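PDB 3HKS: eukaryotic translation initiation factor 5A-2 from Arabidopsis thaliana, which promotes translation elongation and termination by binding between the exit and peptidyl sites of stalled ribosomes, notably those stalled on polyproline stretches. Local coordinates for residues D128-Q133 / C158-V163; Y27-G32 / C88-V93; I70-A75 / S147-M152. One frame throughout, in Å; residues are numbered along the deposited sequence.

Contact 1: residues D128-Q133 / C158-V163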
ATOM      1  N   ASP A 128      -5.021  -1.851 -16.974  1.00 20.79           N
ATOM      2  CA  ASP A 128      -5.097  -1.251 -18.298  1.00 19.96           C
ATOM      3  C   ASP A 128      -5.795   0.102 -18.309  1.00 19.33           C
ATOM      4  O   ASP A 128      -5.474   0.953 -19.134  1.00 18.73           O
ATOM      5  CB  ASP A 128      -5.777  -2.211 -19.279  1.00 20.33           C
ATOM      6  CG  ASP A 128      -4.883  -3.378 -19.670  1.00 22.29           C
ATOM      7  OD1 ASP A 128      -3.639  -3.259 -19.563  1.00 24.20           O
ATOM      8  OD2 ASP A 128      -5.422  -4.420 -20.088  1.00 23.90           O
ATOM      9  N   GLY A 129      -6.751   0.295 -17.400  1.00 18.28           N
ATOM     10  CA  GLY A 129      -7.467   1.560 -17.305  1.00 17.68           C
ATOM     11  C   GLY A 129      -6.574   2.692 -16.810  1.00 17.66           C
ATOM     12  O   GLY A 129      -6.588   3.804 -17.361  1.00 17.17           O
ATOM     13  N   LEU A 130      -5.804   2.395 -15.762  1.00 16.72           N
ATOM     14  CA  LEU A 130      -4.849   3.323 -15.174  1.00 16.47           C
ATOM     15  C   LEU A 130      -3.749   3.683 -16.166  1.00 15.77           C
ATOM     16  O   LEU A 130      -3.386   4.835 -16.282  1.00 15.62           O
ATOM     17  CB  LEU A 130      -4.249   2.726 -13.898  1.00 16.37           C
ATOM     18  CG  LEU A 130      -4.710   3.196 -12.500  1.00 17.89           C
ATOM     19  CD1 LEU A 130      -6.122   3.786 -12.445  1.00 15.34           C
ATOM     20  CD2 LEU A 130      -4.525   2.074 -11.459  1.00 16.44           C
ATOM     21  N   THR A 131      -3.249   2.687 -16.888  1.00 15.51           N
ATOM     22  CA  THR A 131      -2.202   2.883 -17.886  1.00 15.47           C
ATOM     23  C   THR A 131      -2.671   3.722 -19.077  1.00 15.53           C
ATOM     24  O   THR A 131      -1.954   4.620 -19.516  1.00 15.71           O
ATOM     25  CB  THR A 131      -1.579   1.527 -18.319  1.00 15.63           C
ATOM     26  OG1 THR A 131      -0.691   1.090 -17.290  1.00 14.92           O
ATOM     27  CG2 THR A 131      -0.786   1.632 -19.636  1.00 15.17           C
ATOM     28  N   ALA A 132      -3.868   3.438 -19.588  1.00 15.04           N
ATOM     29  CA  ALA A 132      -4.437   4.230 -20.668  1.00 14.26           C
ATOM     30  C   ALA A 132      -4.656   5.678 -20.232  1.00 14.15           C
ATOM     31  O   ALA A 132      -4.413   6.600 -21.011  1.00 14.11           O
ATOM     32  CB  ALA A 132      -5.735   3.616 -21.160  1.00 14.23           C
ATOM     33  N   GLN A 133      -5.123   5.880 -19.000  1.00 13.67           N
ATOM     34  CA  GLN A 133      -5.294   7.236 -18.459  1.00 14.11           C
ATOM     35  C   GLN A 133      -3.974   8.016 -18.430  1.00 13.86           C
ATOM     36  O   GLN A 133      -3.944   9.197 -18.798  1.00 13.39           O
ATOM     37  CB  GLN A 133      -5.871   7.203 -17.039  1.00 14.02           C
ATOM     38  CG  GLN A 133      -7.339   6.900 -16.968  1.00 15.74           C
ATOM     39  CD  GLN A 133      -7.841   6.877 -15.545  1.00 17.69           C
ATOM     40  OE1 GLN A 133      -8.052   7.924 -14.935  1.00 20.88           O
ATOM     41  NE2 GLN A 133      -8.039   5.684 -15.008  1.00 17.61           N
ATOM     42  N   CYS A 158      -1.834   3.311  -7.887  1.00 19.40           N
ATOM     43  CA  CYS A 158      -3.170   2.893  -7.459  1.00 20.95           C
ATOM     44  C   CYS A 158      -4.297   3.859  -7.878  1.00 20.84           C
ATOM     45  O   CYS A 158      -5.475   3.508  -7.791  1.00 21.61           O
ATOM     46  CB  CYS A 158      -3.185   2.665  -5.927  1.00 20.82           C
ATOM     47  SG  CYS A 158      -2.910   4.201  -4.959  1.00 24.64           S
ATOM     48  N   ALA A 159      -3.945   5.059  -8.335  1.00 20.58           N
ATOM     49  CA  ALA A 159      -4.931   6.009  -8.873  1.00 20.41           C
ATOM     50  C   ALA A 159      -4.296   6.986  -9.858  1.00 20.65           C
ATOM     51  O   ALA A 159      -3.104   7.253  -9.790  1.00 20.24           O
ATOM     52  CB  ALA A 159      -5.634   6.770  -7.751  1.00 20.26           C
ATOM     53  N   VAL A 160      -5.107   7.506 -10.778  1.00 21.45           N
ATOM     54  CA  VAL A 160      -4.666   8.474 -11.773  1.00 21.92           C
ATOM     55  C   VAL A 160      -5.762   9.517 -11.963  1.00 23.16           C
ATOM     56  O   VAL A 160      -6.920   9.166 -12.148  1.00 23.69           O
ATOM     57  CB  VAL A 160      -4.344   7.799 -13.139  1.00 21.65           C
ATOM     58  CG1 VAL A 160      -3.955   8.853 -14.210  1.00 20.43           C
ATOM     59  CG2 VAL A 160      -3.240   6.751 -12.989  1.00 20.91           C
ATOM     60  N   LYS A 161      -5.395  10.794 -11.938  1.00 24.40           N
ATOM     61  CA  LYS A 161      -6.335  11.874 -12.266  1.00 25.85           C
ATOM     62  C   LYS A 161      -5.660  12.981 -13.071  1.00 26.46           C
ATOM     63  O   LYS A 161      -4.454  13.204 -12.944  1.00 26.28           O
ATOM     64  CB  LYS A 161      -6.960  12.467 -11.001  1.00 25.62           C
ATOM     65  CG  LYS A 161      -5.954  13.120 -10.065  1.00 28.04           C
ATOM     66  CD  LYS A 161      -6.606  13.717  -8.815  1.00 32.40           C
ATOM     67  CE  LYS A 161      -5.542  14.034  -7.759  1.00 34.58           C
ATOM     68  NZ  LYS A 161      -5.987  15.067  -6.772  1.00 36.70           N
ATOM     69  N   GLU A 162      -6.438  13.671 -13.900  1.00 27.53           N
ATOM     70  CA  GLU A 162      -5.958  14.902 -14.526  1.00 28.76           C
ATOM     71  C   GLU A 162      -6.421  16.129 -13.759  1.00 28.82           C
ATOM     72  O   GLU A 162      -7.549  16.175 -13.268  1.00 29.14           O
ATOM     73  CB  GLU A 162      -6.336  14.983 -16.004  1.00 28.90           C
ATOM     74  CG  GLU A 162      -7.806  14.894 -16.305  1.00 31.99           C
ATOM     75  CD  GLU A 162      -8.149  15.608 -17.592  1.00 34.56           C
ATOM     76  OE1 GLU A 162      -8.190  16.859 -17.579  1.00 36.05           O
ATOM     77  OE2 GLU A 162      -8.364  14.913 -18.609  1.00 34.96           O
ATOM     78  N   VAL A 163      -5.540  17.113 -13.623  1.00 29.15           N
ATOM     79  CA  VAL A 163      -5.874  18.301 -12.838  1.00 29.34           C
ATOM     80  C   VAL A 163      -5.817  19.609 -13.641  1.00 29.74           C
ATOM     81  O   VAL A 163      -5.970  20.696 -13.073  1.00 30.31           O
ATOM     82  CB  VAL A 163      -5.047  18.407 -11.509  1.00 29.29           C
ATOM     83  CG1 VAL A 163      -5.365  17.241 -10.564  1.00 29.03           C
ATOM     84  CG2 VAL A 163      -3.560  18.498 -11.778  1.00 28.66           C
TER
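The amide of Gln133 reaches Val160 with its oxygen, and the approach is not a bond: OE1 lies 3.3 Å from Val160 O, two acceptors side by side, with the carbonyl oxygen displaced from the amide plane. At the other corner of the group, NE2 turns back on its own helix and gives a weak hydrogen bond to Gly129 O, at an N-H...O angle of 148°. Nearer the backbone, the aliphatic stem does the packing, Gln133 CB resting 3.8 Å from Val160 CG1. The elements are those of the OB fold, in which a helix between the third and fourth strands packs against the barrel; here helix 128-139 meets strand 154-163 with local axes 8.4 Å apart and inclined by 31°. One turn earlier Leu130 meets the other branch of the same valine, CG lying 3.9 Å from Val160 CG2 as the two side chains slide past each other in opposite directions. Leu130 CD2 extends along the strand to Cys158 C, 4.0 Å away. Val160 also packs on Ile144 of the adjoining strand, while Leu130 N is bonded to Asp127 OD1.

Contact 2: residues Y27-G32 / C88-V93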
ATOM      1  N   TYR A  27       7.006  -1.254  12.436  1.00 17.03           N
ATOM      2  CA  TYR A  27       7.178  -0.987  13.854  1.00 15.94           C
ATOM      3  C   TYR A  27       6.437  -2.054  14.669  1.00 15.29           C
ATOM      4  O   TYR A  27       5.459  -2.634  14.176  1.00 14.36           O
ATOM      5  CB  TYR A  27       6.696   0.423  14.205  1.00 15.32           C
ATOM      6  CG  TYR A  27       5.274   0.739  13.807  1.00 15.15           C
ATOM      7  CD1 TYR A  27       4.974   1.277  12.544  1.00 14.68           C
ATOM      8  CD2 TYR A  27       4.230   0.543  14.709  1.00 14.38           C
ATOM      9  CE1 TYR A  27       3.656   1.589  12.190  1.00 13.19           C
ATOM     10  CE2 TYR A  27       2.929   0.860  14.373  1.00 14.88           C
ATOM     11  CZ  TYR A  27       2.653   1.380  13.113  1.00 14.36           C
ATOM     12  OH  TYR A  27       1.357   1.695  12.820  1.00 16.50           O
ATOM     13  N   PRO A  28       6.939  -2.360  15.885  1.00 14.60           N
ATOM     14  CA  PRO A  28       6.313  -3.366  16.744  1.00 14.02           C
ATOM     15  C   PRO A  28       5.174  -2.793  17.583  1.00 13.58           C
ATOM     16  O   PRO A  28       5.318  -1.721  18.188  1.00 13.22           O
ATOM     17  CB  PRO A  28       7.468  -3.811  17.647  1.00 14.35           C
ATOM     18  CG  PRO A  28       8.319  -2.577  17.795  1.00 14.82           C
ATOM     19  CD  PRO A  28       8.177  -1.810  16.488  1.00 14.67           C
ATOM     20  N   GLN A  29       4.055  -3.506  17.608  1.00 12.38           N
ATOM     21  CA  GLN A  29       2.888  -3.090  18.379  1.00 12.31           C
ATOM     22  C   GLN A  29       2.168  -4.339  18.896  1.00 12.07           C
ATOM     23  O   GLN A  29       2.030  -5.320  18.163  1.00 11.93           O
ATOM     24  CB  GLN A  29       1.959  -2.250  17.501  1.00 11.91           C
ATOM     25  CG  GLN A  29       0.704  -1.721  18.193  1.00 11.70           C
ATOM     26  CD  GLN A  29      -0.098  -0.832  17.268  1.00 12.41           C
ATOM     27  OE1 GLN A  29      -0.162  -1.080  16.066  1.00 13.91           O
ATOM     28  NE2 GLN A  29      -0.696   0.224  17.817  1.00 10.41           N
ATOM     29  N   SER A  30       1.731  -4.301  20.154  1.00 11.55           N
ATOM     30  CA  SER A  30       1.128  -5.464  20.786  1.00 11.83           C
ATOM     31  C   SER A  30      -0.112  -5.856  20.016  1.00 12.06           C
ATOM     32  O   SER A  30      -0.870  -4.983  19.587  1.00 12.62           O
ATOM     33  CB  SER A  30       0.813  -5.215  22.261  1.00 10.96           C
ATOM     34  OG  SER A  30      -0.202  -4.236  22.406  1.00 12.70           O
ATOM     35  N   ALA A  31      -0.303  -7.165  19.826  1.00 12.14           N
ATOM     36  CA  ALA A  31      -1.446  -7.682  19.075  1.00 12.47           C
ATOM     37  C   ALA A  31      -2.777  -7.166  19.608  1.00 13.04           C
ATOM     38  O   ALA A  31      -3.701  -6.921  18.831  1.00 13.86           O
ATOM     39  CB  ALA A  31      -1.420  -9.206  19.042  1.00 12.02           C
ATOM     40  N   GLY A  32      -2.868  -6.966  20.927  1.00 13.62           N
ATOM     41  CA  GLY A  32      -4.090  -6.446  21.564  1.00 13.99           C
ATOM     42  C   GLY A  32      -4.453  -5.019  21.173  1.00 14.40           C
ATOM     43  O   GLY A  32      -5.582  -4.569  21.389  1.00 14.55           O
ATOM     44  N   CYS A  88       3.028  -7.598  17.224  1.00 14.48           N
ATOM     45  CA  CYS A  88       2.984  -7.824  15.790  1.00 15.54           C
ATOM     46  C   CYS A  88       3.992  -6.872  15.171  1.00 15.47           C
ATOM     47  O   CYS A  88       4.367  -5.875  15.781  1.00 15.40           O
ATOM     48  CB  CYS A  88       1.584  -7.519  15.261  1.00 16.12           C
ATOM     49  SG  CYS A  88       0.380  -8.707  15.812  1.00 19.10           S
ATOM     50  N   ASP A  89       4.458  -7.201  13.980  1.00 15.91           N
ATOM     51  CA  ASP A  89       5.096  -6.207  13.118  1.00 16.49           C
ATOM     52  C   ASP A  89       4.015  -5.497  12.317  1.00 15.68           C
ATOM     53  O   ASP A  89       3.199  -6.135  11.677  1.00 15.65           O
ATOM     54  CB  ASP A  89       6.100  -6.870  12.189  1.00 16.71           C
ATOM     55  CG  ASP A  89       7.324  -7.333  12.917  1.00 18.95           C
ATOM     56  OD1 ASP A  89       7.831  -6.582  13.786  1.00 20.39           O
ATOM     57  OD2 ASP A  89       7.788  -8.442  12.610  1.00 20.80           O
ATOM     58  N   VAL A  90       3.994  -4.177  12.399  1.00 15.23           N
ATOM     59  CA  VAL A  90       3.039  -3.381  11.649  1.00 14.86           C
ATOM     60  C   VAL A  90       3.778  -2.652  10.524  1.00 15.10           C
ATOM     61  O   VAL A  90       4.718  -1.919  10.793  1.00 15.16           O
ATOM     62  CB  VAL A  90       2.288  -2.369  12.552  1.00 14.71           C
ATOM     63  CG1 VAL A  90       1.338  -1.492  11.716  1.00 13.38           C
ATOM     64  CG2 VAL A  90       1.517  -3.101  13.657  1.00 14.12           C
ATOM     65  N   PRO A  91       3.351  -2.845   9.259  1.00 15.33           N
ATOM     66  CA  PRO A  91       4.067  -2.172   8.165  1.00 15.43           C
ATOM     67  C   PRO A  91       3.651  -0.706   8.055  1.00 15.71           C
ATOM     68  O   PRO A  91       2.489  -0.375   8.279  1.00 15.58           O
ATOM     69  CB  PRO A  91       3.609  -2.950   6.927  1.00 15.27           C
ATOM     70  CG  PRO A  91       2.187  -3.358   7.258  1.00 15.25           C
ATOM     71  CD  PRO A  91       2.208  -3.641   8.763  1.00 15.12           C
ATOM     72  N   HIS A  92       4.596   0.173   7.747  1.00 16.36           N
ATOM     73  CA  HIS A  92       4.225   1.529   7.329  1.00 17.17           C
ATOM     74  C   HIS A  92       3.568   1.423   5.954  1.00 17.33           C
ATOM     75  O   HIS A  92       4.039   0.672   5.091  1.00 17.23           O
ATOM     76  CB  HIS A  92       5.458   2.429   7.223  1.00 17.10           C
ATOM     77  CG  HIS A  92       6.049   2.809   8.541  1.00 17.77           C
ATOM     78  ND1 HIS A  92       5.442   3.701   9.400  1.00 18.22           N
ATOM     79  CD2 HIS A  92       7.208   2.442   9.133  1.00 16.94           C
ATOM     80  CE1 HIS A  92       6.201   3.860  10.468  1.00 18.18           C
ATOM     81  NE2 HIS A  92       7.274   3.101  10.333  1.00 18.51           N
ATOM     82  N   VAL A  93       2.464   2.131   5.773  1.00 18.12           N
ATOM     83  CA  VAL A  93       1.765   2.153   4.493  1.00 19.55           C
ATOM     84  C   VAL A  93       1.565   3.614   4.119  1.00 20.85           C
ATOM     85  O   VAL A  93       0.979   4.380   4.879  1.00 20.87           O
ATOM     86  CB  VAL A  93       0.393   1.398   4.517  1.00 19.40           C
ATOM     87  CG1 VAL A  93      -0.291   1.460   3.130  1.00 18.54           C
ATOM     88  CG2 VAL A  93       0.574  -0.062   4.954  1.00 18.60           C
TER
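Tyr27 and Val90 form one of three successive antiparallel pairs that join strand 26-30 to the start of strand 87-103, at the SH3-like end of this long strand, which then runs on into the OB fold to pair with 142-151. Tyr27 and Gln29 are the hydrogen-bonded positions, opposite Val90 and Cys88, and each pair has two backbone bonds; Pro28, lacking an N-H, takes the non-hydrogen-bonded place opposite Asp89. Among the four bonds, Cys88 N to Gln29 O is the shortest at 2.7 Å.

The tyrosine side chain shows how such a pair is roofed over. From CB, a chi1 of 55° sets CG in the crowded position between the backbone N and the carbonyl carbon, which swings the ring across the partner strand. CG and CD1 lie over Val90 O, and Tyr27 CD1 also approaches His92 CE1 at 3.5 Å, the two rings meeting obliquely with their planes at 53°. Further out, Val90 CB sits beneath the ring face, 3.9 Å from the Tyr27 ring centroid and 19° off the normal, a CH-pi contact. Tyr27 CZ is 3.5 Å from Val90 CG1, and Tyr27 OH reaches the same methyl at 3.4 Å. A bound 1,2-ethanediol, probably from the crystallisation liquor, lies near this side chain. The other branch, Val90 CG2, meets Gln29, whose chain, extended through CG and CD, brings OE1 to within 3.6 Å of it. Where the strand ends in a 3-10 turn, Ala31 CB touches Cys88 SG at 3.7 Å.

Contact 3: residues I70-A75 / S147-M152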
ATOM      1  N   ILE A  70      -5.916  -8.846   4.620  1.00 20.19           N
ATOM      2  CA  ILE A  70      -5.825  -8.932   3.150  1.00 19.92           C
ATOM      3  C   ILE A  70      -4.544  -8.277   2.626  1.00 19.82           C
ATOM      4  O   ILE A  70      -4.306  -7.087   2.862  1.00 19.02           O
ATOM      5  CB  ILE A  70      -7.084  -8.304   2.457  1.00 20.02           C
ATOM      6  CG1 ILE A  70      -8.393  -8.919   2.995  1.00 20.44           C
ATOM      7  CG2 ILE A  70      -6.987  -8.394   0.912  1.00 19.37           C
ATOM      8  CD1 ILE A  70      -8.607 -10.381   2.679  1.00 20.60           C
ATOM      9  N   ASP A  71      -3.718  -9.059   1.931  1.00 20.04           N
ATOM     10  CA  ASP A  71      -2.487  -8.545   1.321  1.00 20.99           C
ATOM     11  C   ASP A  71      -2.820  -7.306   0.478  1.00 21.35           C
ATOM     12  O   ASP A  71      -3.661  -7.385  -0.426  1.00 21.58           O
ATOM     13  CB  ASP A  71      -1.851  -9.631   0.460  1.00 20.87           C
ATOM     14  CG  ASP A  71      -0.494  -9.242  -0.072  1.00 22.16           C
ATOM     15  OD1 ASP A  71      -0.332  -8.115  -0.598  1.00 22.44           O
ATOM     16  OD2 ASP A  71       0.422 -10.085   0.015  1.00 24.29           O
ATOM     17  N   ILE A  72      -2.184  -6.169   0.785  1.00 21.33           N
ATOM     18  CA  ILE A  72      -2.565  -4.883   0.159  1.00 21.14           C
ATOM     19  C   ILE A  72      -2.183  -4.734  -1.325  1.00 21.56           C
ATOM     20  O   ILE A  72      -2.688  -3.847  -2.008  1.00 21.17           O
ATOM     21  CB  ILE A  72      -2.109  -3.633   0.986  1.00 21.00           C
ATOM     22  CG1 ILE A  72      -0.604  -3.383   0.861  1.00 19.76           C
ATOM     23  CG2 ILE A  72      -2.582  -3.741   2.458  1.00 20.95           C
ATOM     24  CD1 ILE A  72      -0.133  -2.054   1.499  1.00 17.45           C
ATOM     25  N   PHE A  73      -1.304  -5.611  -1.809  1.00 22.34           N
ATOM     26  CA  PHE A  73      -0.897  -5.616  -3.213  1.00 23.86           C
ATOM     27  C   PHE A  73      -1.505  -6.781  -4.001  1.00 24.87           C
ATOM     28  O   PHE A  73      -1.867  -6.611  -5.163  1.00 25.60           O
ATOM     29  CB  PHE A  73       0.630  -5.640  -3.346  1.00 23.75           C
ATOM     30  CG  PHE A  73       1.309  -4.429  -2.768  1.00 23.72           C
ATOM     31  CD1 PHE A  73       1.161  -3.180  -3.366  1.00 23.37           C
ATOM     32  CD2 PHE A  73       2.090  -4.535  -1.623  1.00 21.96           C
ATOM     33  CE1 PHE A  73       1.778  -2.063  -2.833  1.00 23.13           C
ATOM     34  CE2 PHE A  73       2.718  -3.421  -1.086  1.00 22.11           C
ATOM     35  CZ  PHE A  73       2.563  -2.185  -1.690  1.00 22.96           C
ATOM     36  N   THR A  74      -1.619  -7.954  -3.374  1.00 25.65           N
ATOM     37  CA  THR A  74      -2.063  -9.164  -4.076  1.00 26.19           C
ATOM     38  C   THR A  74      -3.521  -9.517  -3.794  1.00 27.05           C
ATOM     39  O   THR A  74      -4.116 -10.342  -4.504  1.00 26.69           O
ATOM     40  CB  THR A  74      -1.167 -10.389  -3.783  1.00 26.23           C
ATOM     41  OG1 THR A  74      -1.441 -10.888  -2.470  1.00 26.01           O
ATOM     42  CG2 THR A  74       0.319 -10.044  -3.909  1.00 25.18           C
ATOM     43  N   ALA A  75      -4.094  -8.886  -2.765  1.00 27.82           N
ATOM     44  CA  ALA A  75      -5.480  -9.141  -2.352  1.00 28.60           C
ATOM     45  C   ALA A  75      -5.721 -10.553  -1.791  1.00 28.78           C
ATOM     46  O   ALA A  75      -6.867 -10.946  -1.548  1.00 29.01           O
ATOM     47  CB  ALA A  75      -6.466  -8.829  -3.500  1.00 28.99           C
ATOM     48  N   SER A 147      -1.179   8.569  -7.947  1.00 18.68           N
ATOM     49  CA  SER A 147      -1.099   8.119  -6.550  1.00 18.67           C
ATOM     50  C   SER A 147      -0.337   6.802  -6.451  1.00 18.30           C
ATOM     51  O   SER A 147      -0.619   5.865  -7.185  1.00 18.17           O
ATOM     52  CB  SER A 147      -2.494   7.946  -5.942  1.00 18.87           C
ATOM     53  OG  SER A 147      -3.275   9.121  -6.099  1.00 20.16           O
ATOM     54  N   VAL A 148       0.634   6.751  -5.547  1.00 18.23           N
ATOM     55  CA  VAL A 148       1.448   5.564  -5.337  1.00 18.30           C
ATOM     56  C   VAL A 148       1.229   5.038  -3.913  1.00 18.62           C
ATOM     57  O   VAL A 148       1.355   5.785  -2.932  1.00 18.55           O
ATOM     58  CB  VAL A 148       2.960   5.852  -5.581  1.00 18.45           C
ATOM     59  CG1 VAL A 148       3.820   4.626  -5.256  1.00 17.43           C
ATOM     60  CG2 VAL A 148       3.207   6.332  -7.044  1.00 18.75           C
ATOM     61  N   MET A 149       0.890   3.754  -3.808  1.00 18.80           N
ATOM     62  CA  MET A 149       0.821   3.084  -2.508  1.00 19.12           C
ATOM     63  C   MET A 149       2.114   2.315  -2.262  1.00 18.81           C
ATOM     64  O   MET A 149       2.544   1.537  -3.101  1.00 18.78           O
ATOM     65  CB  MET A 149      -0.392   2.159  -2.419  1.00 19.32           C
ATOM     66  CG  MET A 149      -0.720   1.714  -0.964  1.00 20.85           C
ATOM     67  SD  MET A 149      -2.188   0.671  -0.883  0.52 20.01           S
ATOM     68  CE  MET A 149      -1.667  -0.769  -1.788  1.00 21.06           C
ATOM     69  N   SER A 150       2.747   2.563  -1.124  1.00 18.93           N
ATOM     70  CA  SER A 150       4.022   1.915  -0.817  1.00 19.23           C
ATOM     71  C   SER A 150       4.049   1.280   0.574  1.00 19.05           C
ATOM     72  O   SER A 150       3.552   1.845   1.548  1.00 19.21           O
ATOM     73  CB  SER A 150       5.181   2.898  -0.974  1.00 18.99           C
ATOM     74  OG  SER A 150       5.085   3.926  -0.015  1.00 20.24           O
ATOM     75  N   SER A 151       4.636   0.091   0.646  1.00 19.44           N
ATOM     76  CA  SER A 151       4.808  -0.622   1.907  1.00 19.88           C
ATOM     77  C   SER A 151       5.872  -1.682   1.718  1.00 20.22           C
ATOM     78  O   SER A 151       5.839  -2.425   0.738  1.00 19.86           O
ATOM     79  CB  SER A 151       3.492  -1.273   2.352  1.00 19.65           C
ATOM     80  OG  SER A 151       3.535  -1.674   3.705  1.00 19.21           O
ATOM     81  N   MET A 152       6.824  -1.719   2.652  1.00 21.17           N
ATOM     82  CA  MET A 152       7.830  -2.777   2.738  1.00 21.92           C
ATOM     83  C   MET A 152       8.686  -2.920   1.471  1.00 22.62           C
ATOM     84  O   MET A 152       8.987  -4.032   1.025  1.00 22.41           O
ATOM     85  CB  MET A 152       7.163  -4.100   3.149  1.00 21.94           C
ATOM     86  CG  MET A 152       6.551  -4.031   4.562  1.00 22.51           C
ATOM     87  SD  MET A 152       5.907  -5.595   5.155  1.00 24.82           S
ATOM     88  CE  MET A 152       7.392  -6.465   5.650  1.00 20.33           C
TER
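Ile72 and Phe73, in the turn that follows strand 64-71, face Met149 and Ser151 without any backbone bond, the nearest CA atoms being 8.7 Å apart for Ile72 and Ser151. Side chains, reaching partly to backbone oxygens, bridge that gap between the SH3-like and OB-fold regions. Met149 runs out with CG anti to its backbone N and then bends at chi3 (65°), a hook that places CE 3.3 Å from Ile72 O and 3.8 Å from Phe73 CE1. Ile72 CD1 reaches in beside it, 3.8 Å from both Met149 CE and Ser151 CB. The phenyl ring comes at the strand with its edge: Phe73 CE1 points to Met149 O at 3.7 Å and Phe73 CE2 to Ser151 O at the same distance, while Ile72 CG1 lies over one ring face.

The turn itself is an Asx turn. Asp71 OD1 accepts from Phe73 N at 2.9 Å, nearly along its C-O axis, and from Thr74 N, which comes from above the carboxylate plane; OD2 forms a salt bridge with Arg45. Ser151 OG is spent elsewhere, on His92 O. Ring hydrogens carry a slight positive charge, which suits the carbonyl oxygens at the edge of Phe73, yet no hydrogen bond joins the two segments, so their contact rests on weakly directional packing.

Overall arrangement
The three contacts follow the length of an elongated molecule, and burial does not track distance from its middle. Contact 3, its centre about 3 Å from that of the chain, is nevertheless a surface contact, as is contact 1; contact 2, further out, is partly buried. Only contact 2 is a strand pairing with backbone bonds across it, whereas contacts 1 and 3 rely on side-chain packing, helix on strand in the one and turn on strand in the other. Strand 142-151 ties them together: Ser147 bonds through its backbone to Cys158 and Ala159 of contact 1, and Pro91 and Val93 of contact 2 pack on Ser151. Contacts 1 and 2 do not touch.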